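Local structure of TonB-dependent siderophore receptor (Pseudomonas aeruginosa 39016, 5NEC) at residues A[707-712]-A[718-723]. The protein is an outer-membrane receptor, PiuD, that probably takes up iron-loaded siderophores, and siderophore-drug conjugates, through a plugged beta-barrel in a TonB-dependent manner. Numbering follows the deposited sequence.
Sequences YFDKAY and SQAAGR
The methyl group of Ala720 sits over one face of the Tyr707 ring, 3.7 Å from CB to the ring centroid and displaced toward the CE1-CZ side, a CH-pi contact at the base of a short beta hairpin formed by strands 708-711 and 716-719. Tyr707 reaches this methyl although its CB points away from the other strand: chi1 of 72° places CG between the backbone N and the carbonyl carbon, and the ring, which also stacks on Tyr678 of the barrel strand 674-688, swings back over Ala720. The Phe708 ring has the carbonyl oxygen of Ser718 at its edge, 3.5 Å from CD1, while CB of Gln719 lies 3.8 Å from CE1. The Gln719 amide stands nearly upright to this ring, its plane turned by 80°. Strand 244-245 extends the hairpin into a small antiparallel sheet, with Ile244 touching both Phe708 and Gln719, whose NE2 bonds to the carbonyl of Arg265.

Two good backbone bonds join the strands, Ala720 N to Tyr707 O, almost straight at 176°, and Ser718 N to Lys710 O, 3.0 Å. Between them the chain turns a corner at Asp709, whose N makes only a weak bond to Ser718 O. Past the Ala720 N to Tyr707 O bond, at the open end of the hairpin, a water accepts from Tyr707 N and lies 3.0 Å from Ala720 O, to which it can donate. The Lys710 chain runs extended and bends only at its last torsion, which brings NZ, also bonded to Gln71 OE1 of the plug domain, within 2.9 Å of Asp709 OD2. The other carboxylate oxygen, OD1 of Asp709, comes to 3.2 Å from Ser718 OG.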
loop_
_atom_site.group_PDB
_atom_site.type_symbol
_atom_site.label_atom_id
_atom_site.label_comp_id
_atom_site.label_asym_id
_atom_site.label_seq_id
_atom_site.Cartn_x
_atom_site.Cartn_y
_atom_site.Cartn_z
ATOM N N TYR A 707 -9.146 13.339 -12.206
ATOM C CA TYR A 707 -9.777 12.113 -11.755
ATOM C C TYR A 707 -9.604 11.935 -10.258
ATOM O O TYR A 707 -8.832 12.646 -9.611
ATOM C CB TYR A 707 -9.253 10.885 -12.534
ATOM C CG TYR A 707 -7.826 10.469 -12.205
ATOM C CD1 TYR A 707 -7.564 9.519 -11.205
ATOM C CD2 TYR A 707 -6.742 11.021 -12.891
ATOM C CE1 TYR A 707 -6.265 9.140 -10.899
ATOM C CE2 TYR A 707 -5.441 10.637 -12.600
ATOM C CZ TYR A 707 -5.203 9.700 -11.607
ATOM O OH TYR A 707 -3.915 9.326 -11.320
ATOM N N PHE A 708 -10.336 10.967 -9.726
ATOM C CA PHE A 708 -10.455 10.784 -8.308
ATOM C C PHE A 708 -10.029 9.381 -7.949
ATOM O O PHE A 708 -10.669 8.399 -8.325
ATOM C CB PHE A 708 -11.890 11.066 -7.879
ATOM C CG PHE A 708 -12.345 12.449 -8.226
ATOM C CD1 PHE A 708 -12.128 13.503 -7.351
ATOM C CD2 PHE A 708 -12.965 12.707 -9.449
ATOM C CE1 PHE A 708 -12.526 14.790 -7.687
ATOM C CE2 PHE A 708 -13.367 13.986 -9.790
ATOM C CZ PHE A 708 -13.143 15.035 -8.912
ATOM N N ASP A 709 -8.926 9.325 -7.215
ATOM C CA ASP A 709 -8.246 8.075 -6.864
ATOM C C ASP A 709 -8.749 7.422 -5.570
ATOM O O ASP A 709 -8.385 6.294 -5.307
ATOM C CB ASP A 709 -6.726 8.306 -6.778
ATOM C CG ASP A 709 -6.330 9.370 -5.753
ATOM O OD1 ASP A 709 -7.118 10.277 -5.442
ATOM O OD2 ASP A 709 -5.206 9.313 -5.260
ATOM N N LYS A 710 -9.549 8.117 -4.760
ATOM C CA LYS A 710 -10.196 7.488 -3.590
ATOM C C LYS A 710 -11.613 8.013 -3.458
ATOM O O LYS A 710 -11.838 9.232 -3.502
ATOM C CB LYS A 710 -9.455 7.781 -2.277
ATOM C CG LYS A 710 -7.963 7.466 -2.269
ATOM C CD LYS A 710 -7.259 8.187 -1.146
ATOM C CE LYS A 710 -5.763 7.959 -1.235
ATOM N NZ LYS A 710 -5.157 8.530 -2.464
ATOM N N ALA A 711 -12.557 7.086 -3.316
ATOM C CA ALA A 711 -13.955 7.407 -3.093
ATOM C C ALA A 711 -14.279 7.027 -1.662
ATOM O O ALA A 711 -14.234 5.857 -1.328
ATOM C CB ALA A 711 -14.824 6.615 -4.058
ATOM N N TYR A 712 -14.588 8.002 -0.819
ATOM C CA TYR A 712 -14.981 7.722 0.568
ATOM C C TYR A 712 -16.468 7.427 0.666
ATOM O O TYR A 712 -17.241 7.733 -0.234
ATOM C CB TYR A 712 -14.537 8.855 1.513
ATOM C CG TYR A 712 -13.049 9.093 1.391
ATOM C CD1 TYR A 712 -12.128 8.115 1.799
ATOM C CD2 TYR A 712 -12.551 10.251 0.796
ATOM C CE1 TYR A 712 -10.758 8.311 1.665
ATOM C CE2 TYR A 712 -11.187 10.462 0.660
ATOM C CZ TYR A 712 -10.293 9.488 1.089
ATOM O OH TYR A 712 -8.947 9.714 0.929
ATOM N N SER A 718 -11.190 12.079 -3.002
ATOM C CA SER A 718 -9.852 12.619 -3.155
ATOM C C SER A 718 -9.533 12.765 -4.626
ATOM O O SER A 718 -9.743 11.838 -5.382
ATOM C CB SER A 718 -8.832 11.700 -2.495
ATOM O OG SER A 718 -7.526 12.121 -2.832
ATOM N N GLN A 719 -9.022 13.926 -5.009
ATOM C CA GLN A 719 -8.619 14.213 -6.383
ATOM C C GLN A 719 -7.131 13.915 -6.559
ATOM O O GLN A 719 -6.323 14.297 -5.738
ATOM C CB GLN A 719 -8.925 15.682 -6.726
ATOM C CG GLN A 719 -8.577 16.094 -8.154
ATOM C CD GLN A 719 -9.035 17.522 -8.483
ATOM O OE1 GLN A 719 -10.216 17.862 -8.350
ATOM N NE2 GLN A 719 -8.102 18.359 -8.918
ATOM N N ALA A 720 -6.763 13.247 -7.640
ATOM C CA ALA A 720 -5.375 12.863 -7.870
ATOM C C ALA A 720 -4.599 14.034 -8.417
ATOM O O ALA A 720 -5.164 15.074 -8.778
ATOM C CB ALA A 720 -5.297 11.705 -8.854
ATOM N N ALA A 721 -3.292 13.847 -8.504
ATOM C CA ALA A 721 -2.415 14.866 -9.026
ATOM C C ALA A 721 -2.695 15.070 -10.512
ATOM O O ALA A 721 -3.151 14.150 -11.210
ATOM C CB ALA A 721 -0.969 14.464 -8.797
ATOM N N GLY A 722 -2.452 16.287 -10.982
ATOM C CA GLY A 722 -2.510 16.596 -12.422
ATOM C C GLY A 722 -1.198 16.240 -13.121
ATOM O O GLY A 722 -0.379 15.522 -12.564
ATOM N N ARG A 723 -1.008 16.756 -14.340
ATOM C CA ARG A 723 0.235 16.582 -15.078
ATOM C C ARG A 723 1.437 17.057 -14.258
ATOM O O ARG A 723 1.447 18.161 -13.717
ATOM C CB ARG A 723 0.221 17.290 -16.448
ATOM C CG ARG A 723 1.555 17.182 -17.177
ATOM C CD ARG A 723 1.473 17.434 -18.669
ATOM N NE ARG A 723 0.842 18.721 -18.966
ATOM C CZ ARG A 723 -0.224 18.914 -19.757
ATOM N NH1 ARG A 723 -0.825 17.913 -20.410
ATOM N NH2 ARG A 723 -0.708 20.146 -19.912
HETATM O O HOH W 1 -6.391 14.558 -11.458
#